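PDB 6BQ3: thermospermine synthase from Medicago truncatula, which probably catalyses transfer of an aminopropyl group from decarboxylated S-adenosylmethionine to spermidine, giving thermospermine and methylthioadenosine. Local coordinates for residues F106-G111 with G180-P185; I161-A166 with Y192-K197. All coordinates share one frame; numbering follows the deposited sequence.

Interaction 1 of 2, residues F106-G111 with G180-P185; sequences FIMGGG and GDLADP. With DSH (5'-S-(3-aminopropyl)-5'-thioadenosine), chain C.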
# COMPACT_ATOMS: atom_id res chain seq x y z
N PHE A 106 6.28 -29.77 29.07
CA PHE A 106 5.94 -30.19 27.71
C PHE A 106 5.39 -28.97 26.99
O PHE A 106 4.48 -28.33 27.48
CB PHE A 106 4.88 -31.26 27.79
CG PHE A 106 4.61 -31.91 26.48
CD1 PHE A 106 3.71 -31.37 25.60
CD2 PHE A 106 5.22 -33.10 26.14
CE1 PHE A 106 3.44 -31.99 24.39
CE2 PHE A 106 4.97 -33.72 24.94
CZ PHE A 106 4.08 -33.15 24.05
N ILE A 107 5.96 -28.66 25.84
CA ILE A 107 5.53 -27.53 24.99
C ILE A 107 4.74 -28.12 23.82
O ILE A 107 5.26 -28.97 23.10
CB ILE A 107 6.74 -26.77 24.38
CG1 ILE A 107 7.76 -26.42 25.46
CG2 ILE A 107 6.25 -25.53 23.61
CD1 ILE A 107 9.02 -25.79 24.90
N MET A 108 3.55 -27.59 23.58
CA MET A 108 2.78 -27.89 22.39
C MET A 108 3.10 -26.83 21.36
O MET A 108 2.73 -25.67 21.56
CB MET A 108 1.30 -27.88 22.74
CG MET A 108 0.95 -28.68 23.98
SD MET A 108 -0.83 -28.97 24.14
CE MET A 108 -1.39 -27.29 24.48
N GLY A 109 3.81 -27.21 20.29
CA GLY A 109 4.50 -26.26 19.41
C GLY A 109 5.97 -26.04 19.82
O GLY A 109 6.72 -26.98 20.10
N GLY A 110 6.38 -24.78 19.88
CA GLY A 110 7.72 -24.42 20.31
C GLY A 110 8.81 -24.49 19.27
O GLY A 110 9.98 -24.23 19.59
N GLY A 111 8.46 -24.83 18.02
CA GLY A 111 9.46 -25.03 16.97
C GLY A 111 10.40 -23.86 16.76
O GLY A 111 11.57 -24.04 16.44
N GLY A 180 1.18 -24.21 26.03
CA GLY A 180 0.58 -24.18 24.69
C GLY A 180 1.13 -23.00 23.95
O GLY A 180 0.84 -21.86 24.32
N ASP A 181 1.94 -23.27 22.93
CA ASP A 181 2.63 -22.26 22.14
C ASP A 181 2.20 -22.58 20.72
O ASP A 181 3.02 -22.63 19.79
CB ASP A 181 4.15 -22.36 22.35
CG ASP A 181 4.96 -21.21 21.73
OD1 ASP A 181 4.38 -20.17 21.34
OD2 ASP A 181 6.19 -21.34 21.64
N LEU A 182 0.89 -22.75 20.57
CA LEU A 182 0.26 -23.02 19.27
C LEU A 182 -0.26 -21.75 18.60
O LEU A 182 -0.31 -20.67 19.21
CB LEU A 182 -0.90 -23.98 19.46
CG LEU A 182 -0.55 -25.31 20.10
CD1 LEU A 182 -1.81 -26.01 20.59
CD2 LEU A 182 0.24 -26.20 19.13
N ALA A 183 -0.64 -21.87 17.33
CA ALA A 183 -1.38 -20.78 16.64
C ALA A 183 -2.79 -20.74 17.17
O ALA A 183 -3.26 -21.72 17.70
CB ALA A 183 -1.36 -20.99 15.12
N ASP A 184 -3.49 -19.60 17.03
CA ASP A 184 -4.84 -19.46 17.59
C ASP A 184 -5.78 -20.56 17.09
O ASP A 184 -5.54 -21.13 16.03
CB ASP A 184 -5.45 -18.12 17.18
CG ASP A 184 -4.71 -16.93 17.78
OD1 ASP A 184 -3.86 -17.11 18.67
OD2 ASP A 184 -4.97 -15.82 17.33
N PRO A 185 -6.87 -20.83 17.81
CA PRO A 185 -7.78 -21.86 17.31
C PRO A 185 -8.62 -21.39 16.09
O PRO A 185 -9.61 -20.68 16.26
CB PRO A 185 -8.67 -22.18 18.53
CG PRO A 185 -8.44 -21.13 19.55
CD PRO A 185 -7.17 -20.41 19.19
N DSH C . 1.76 -17.18 18.81
N1 DSH C . 1.03 -29.95 17.48
C2 DSH C . 2.34 -29.46 17.77
N3 DSH C . 2.79 -28.22 17.14
C4 DSH C . 1.86 -27.48 16.21
C5 DSH C . 0.62 -27.95 15.95
C6 DSH C . 0.15 -29.26 16.60
N6 DSH C . -1.16 -29.82 16.35
N7 DSH C . 0.03 -27.10 15.10
C8 DSH C . 0.90 -26.10 14.84
N9 DSH C . 2.04 -26.33 15.52
CA DSH C . 2.94 -17.96 18.43
CB DSH C . 2.50 -19.31 17.83
SD DSH C . 3.23 -20.65 15.46
CG DSH C . 3.69 -19.99 17.10
C1' DSH C . 3.17 -25.58 15.60
C2' DSH C . 3.64 -24.86 14.27
O2' DSH C . 4.45 -25.79 13.40
C3' DSH C . 4.30 -23.86 14.70
O3' DSH C . 5.70 -24.13 15.09
C4' DSH C . 3.51 -23.37 16.06
O4' DSH C . 2.95 -24.44 16.57
C5' DSH C . 2.48 -22.31 15.73
O HOH W 1 5.92 -22.25 18.94

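Interaction 2 of 2, residues I161-A166 with Y192-K197; sequences INDAKA and YKLYTK. With DSH (5'-S-(3-aminopropyl)-5'-thioadenosine), chain C.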
# COMPACT_ATOMS: atom_id res chain seq x y z
N ILE A 161 9.06 -34.49 16.94
CA ILE A 161 8.31 -34.07 15.75
C ILE A 161 7.01 -34.87 15.71
O ILE A 161 7.01 -36.01 15.24
CB ILE A 161 9.14 -34.21 14.45
CG1 ILE A 161 10.46 -33.40 14.58
CG2 ILE A 161 8.34 -33.80 13.19
CD1 ILE A 161 10.30 -31.94 15.04
N ASN A 162 5.93 -34.26 16.21
CA ASN A 162 4.59 -34.86 16.25
C ASN A 162 3.51 -33.78 16.47
O ASN A 162 3.79 -32.64 16.97
CB ASN A 162 4.49 -35.88 17.41
CG ASN A 162 3.44 -36.99 17.17
OD1 ASN A 162 2.73 -37.02 16.17
ND2 ASN A 162 3.38 -37.95 18.11
N ASP A 163 2.28 -34.16 16.16
CA ASP A 163 1.10 -33.48 16.68
C ASP A 163 1.08 -33.66 18.20
O ASP A 163 1.05 -34.75 18.68
CB ASP A 163 -0.17 -34.04 16.01
CG ASP A 163 -1.44 -33.70 16.76
OD1 ASP A 163 -1.67 -32.52 17.04
OD2 ASP A 163 -2.16 -34.65 17.13
N ALA A 164 1.06 -32.55 18.96
CA ALA A 164 1.14 -32.60 20.42
C ALA A 164 -0.02 -33.36 21.05
O ALA A 164 0.15 -33.93 22.10
CB ALA A 164 1.21 -31.20 21.01
N LYS A 165 -1.19 -33.31 20.43
CA LYS A 165 -2.34 -34.07 20.93
C LYS A 165 -2.07 -35.59 20.86
O LYS A 165 -2.32 -36.31 21.82
CB LYS A 165 -3.61 -33.71 20.15
CG LYS A 165 -4.79 -34.64 20.38
CD LYS A 165 -6.11 -33.98 19.94
CE LYS A 165 -7.30 -34.95 19.87
NZ LYS A 165 -7.34 -35.91 21.02
N ALA A 166 -1.56 -36.06 19.73
CA ALA A 166 -1.26 -37.51 19.58
C ALA A 166 -0.11 -37.89 20.52
O ALA A 166 -0.15 -38.93 21.20
CB ALA A 166 -0.94 -37.88 18.13
N TYR A 192 -6.75 -26.11 16.19
CA TYR A 192 -8.07 -25.94 16.80
C TYR A 192 -8.38 -26.99 17.87
O TYR A 192 -8.86 -26.63 18.94
CB TYR A 192 -9.22 -25.91 15.78
CG TYR A 192 -10.59 -25.79 16.44
CD1 TYR A 192 -11.18 -24.54 16.65
CD2 TYR A 192 -11.31 -26.93 16.87
CE1 TYR A 192 -12.42 -24.42 17.26
CE2 TYR A 192 -12.55 -26.82 17.49
CZ TYR A 192 -13.11 -25.56 17.68
OH TYR A 192 -14.34 -25.41 18.27
N LYS A 193 -8.13 -28.27 17.53
CA LYS A 193 -8.36 -29.45 18.42
C LYS A 193 -7.81 -29.22 19.84
O LYS A 193 -8.41 -29.64 20.85
CB LYS A 193 -7.59 -30.66 17.88
CG LYS A 193 -8.02 -31.25 16.54
CD LYS A 193 -6.84 -31.61 15.61
CE LYS A 193 -5.74 -32.48 16.22
NZ LYS A 193 -6.25 -33.86 16.45
N LEU A 194 -6.65 -28.55 19.90
CA LEU A 194 -5.85 -28.45 21.14
C LEU A 194 -6.31 -27.30 22.05
O LEU A 194 -5.63 -26.98 23.04
CB LEU A 194 -4.35 -28.32 20.78
CG LEU A 194 -3.64 -29.59 20.31
CD1 LEU A 194 -4.25 -30.20 19.07
CD2 LEU A 194 -2.17 -29.32 20.06
N TYR A 195 -7.44 -26.66 21.70
CA TYR A 195 -8.06 -25.71 22.60
C TYR A 195 -9.47 -26.13 23.02
O TYR A 195 -10.15 -25.36 23.70
CB TYR A 195 -8.13 -24.31 21.97
CG TYR A 195 -6.82 -23.66 21.62
CD1 TYR A 195 -6.21 -23.89 20.39
CD2 TYR A 195 -6.22 -22.74 22.49
CE1 TYR A 195 -5.01 -23.25 20.05
CE2 TYR A 195 -5.01 -22.12 22.17
CZ TYR A 195 -4.41 -22.35 20.96
OH TYR A 195 -3.24 -21.70 20.60
N THR A 196 -9.93 -27.32 22.64
CA THR A 196 -11.28 -27.77 23.01
C THR A 196 -11.30 -28.21 24.46
O THR A 196 -10.29 -28.74 24.97
CB THR A 196 -11.79 -28.92 22.11
OG1 THR A 196 -10.92 -30.06 22.21
CG2 THR A 196 -11.88 -28.50 20.64
N LYS A 197 -12.45 -28.02 25.10
CA LYS A 197 -12.74 -28.58 26.42
C LYS A 197 -12.44 -30.09 26.49
O LYS A 197 -11.91 -30.57 27.50
CB LYS A 197 -14.22 -28.34 26.75
CG LYS A 197 -14.65 -28.86 28.11
CD LYS A 197 -15.93 -28.16 28.58
CE LYS A 197 -16.95 -29.06 29.30
NZ LYS A 197 -16.37 -30.12 30.16
N DSH C . 1.76 -17.18 18.81
N1 DSH C . 1.03 -29.95 17.48
C2 DSH C . 2.34 -29.46 17.77
N3 DSH C . 2.79 -28.22 17.14
C4 DSH C . 1.86 -27.48 16.21
C5 DSH C . 0.62 -27.95 15.95
C6 DSH C . 0.15 -29.26 16.60
N6 DSH C . -1.16 -29.82 16.35
N7 DSH C . 0.03 -27.10 15.10
C8 DSH C . 0.90 -26.10 14.84
N9 DSH C . 2.04 -26.33 15.52
CA DSH C . 2.94 -17.96 18.43
CB DSH C . 2.50 -19.31 17.83
SD DSH C . 3.23 -20.65 15.46
CG DSH C . 3.69 -19.99 17.10
C1' DSH C . 3.17 -25.58 15.60
C2' DSH C . 3.64 -24.86 14.27
O2' DSH C . 4.45 -25.79 13.40
C3' DSH C . 4.30 -23.86 14.70
O3' DSH C . 5.70 -24.13 15.09
C4' DSH C . 3.51 -23.37 16.06
O4' DSH C . 2.95 -24.44 16.57
C5' DSH C . 2.48 -22.31 15.73

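Interaction 1 of 2, residues F106-G111 with G180-P185
Met108 and Asp181 join the ends of two neighbouring parallel strands, 104-107 and 175-181, at the centre of the class I methyltransferase-type Rossmann sheet (strand order 3-2-1-4-5-7-6), where the backbone leaves both strands to form the ligand pocket. The backbone N of Asp181 donates to Met108 O (2.9 Å) with a C=O...N angle of 161°. The same carbonyl is shielded by Leu182, whose CD2 lies 3.5 Å from Met108 O and, beyond it, rests over the adenine face at C4 of the ligand, 3.6 Å away. Met108 bends at its thioether (chi3 -69°), turning CE back against Gly180 CA at 3.7 Å and towards Leu182 CD1. Shortening Leu182 to an alanine would remove both methyls and would probably open a gap over C4 of the adenine and beside Met108 CE.

Asp181, predicted to be the proton acceptor of the reaction, can be followed outward. Its CB packs on Ile107 CG2 at 4.0 Å, the two side chains running side by side. With CG set opposite the backbone N (chi1 -171°), the carboxylate reaches past the strand ends. OD1 faces the aminopropyl chain of the ligand, 3.9 Å from its CA, and is hydrogen-bonded to Tyr87 OH. OD2 rests near Gly110 CA and is held by Thr115 OG1, so both oxygens are fixed by hydroxyl-bearing side chains from outside the two segments. A water accepts from Gly110 N at 2.7 Å and lies within hydrogen-bonding reach of Asp181 O (3.0 Å) and, more weakly, of OD2.

Interaction 2 of 2, residues I161-A166 with Y192-K197
Lys165 and Leu194 bring the two backbones closest, with CA atoms 6.6 Å apart: residues 161-166 leave strand 157-161 and enter helix 164-170, while residues 192-195 form a 3-10 turn leading into helix 197-204. No hydrogen bond joins the segments, so their meeting rests on side-chain packing beside the adenine that both segments touch. Asp163 is the N-cap of its helix. With CG anti to the backbone N (chi1 163°), its carboxylate reaches both partners: OD2 accepts from Ala166 N at 3.0 Å, the donor standing above the carboxylate plane, 60° out of it, and OD1 accepts from N6 of the ligand at 2.8 Å. Ala164 N, in the first turn, donates to the ligand's N1 at 3.0 Å in an almost straight bond (174°).

Leu194 closes the pocket from the other segment with its two methyls divided: CD1 lies against Lys165 CB (3.7 Å), and CD2 touches Ala164 CB (4.0 Å) while also lying over the ligand's N6. Lys193 crosses the Lys165 chain at about a right angle, its ammonium NZ lying 3.5 Å from the methylene CD of Lys165. The Lys165 ammonium itself is drawn off to a salt bridge with Glu169. Lys193 NZ stays 4.2 Å from Asp163 OD2, too far for a salt bridge but near enough that its charge would probably help stabilise the negative charge of the carboxylate. Donation by N6 and acceptance by N1 match the hydrogen-bonding pattern of adenine, which implies that this corner recognises the base by its Watson-Crick edge.

How the interactions relate
Both contacts border the same pocket, with centres about 9 Å apart. Interaction 1 lines the ribose and aminopropyl parts of the ligand and one face of its base; interaction 2 reads the base's edge. The two meet directly where Leu182 CD1 packs on Leu194 CD2 at 3.4 Å, so leucines from both interactions lie over the same face of the adenine. A second tie runs from Tyr195 OH to Ala183 O, a probable hydrogen bond of 2.9 Å, beside which Pro185 CB rests on Tyr195 CD1 at 3.5 Å. Gln57, Asp132 and Pro190 complete the ligand's hydrogen bonds, with the predicted proton acceptor Asp181 at the far end from Asp163.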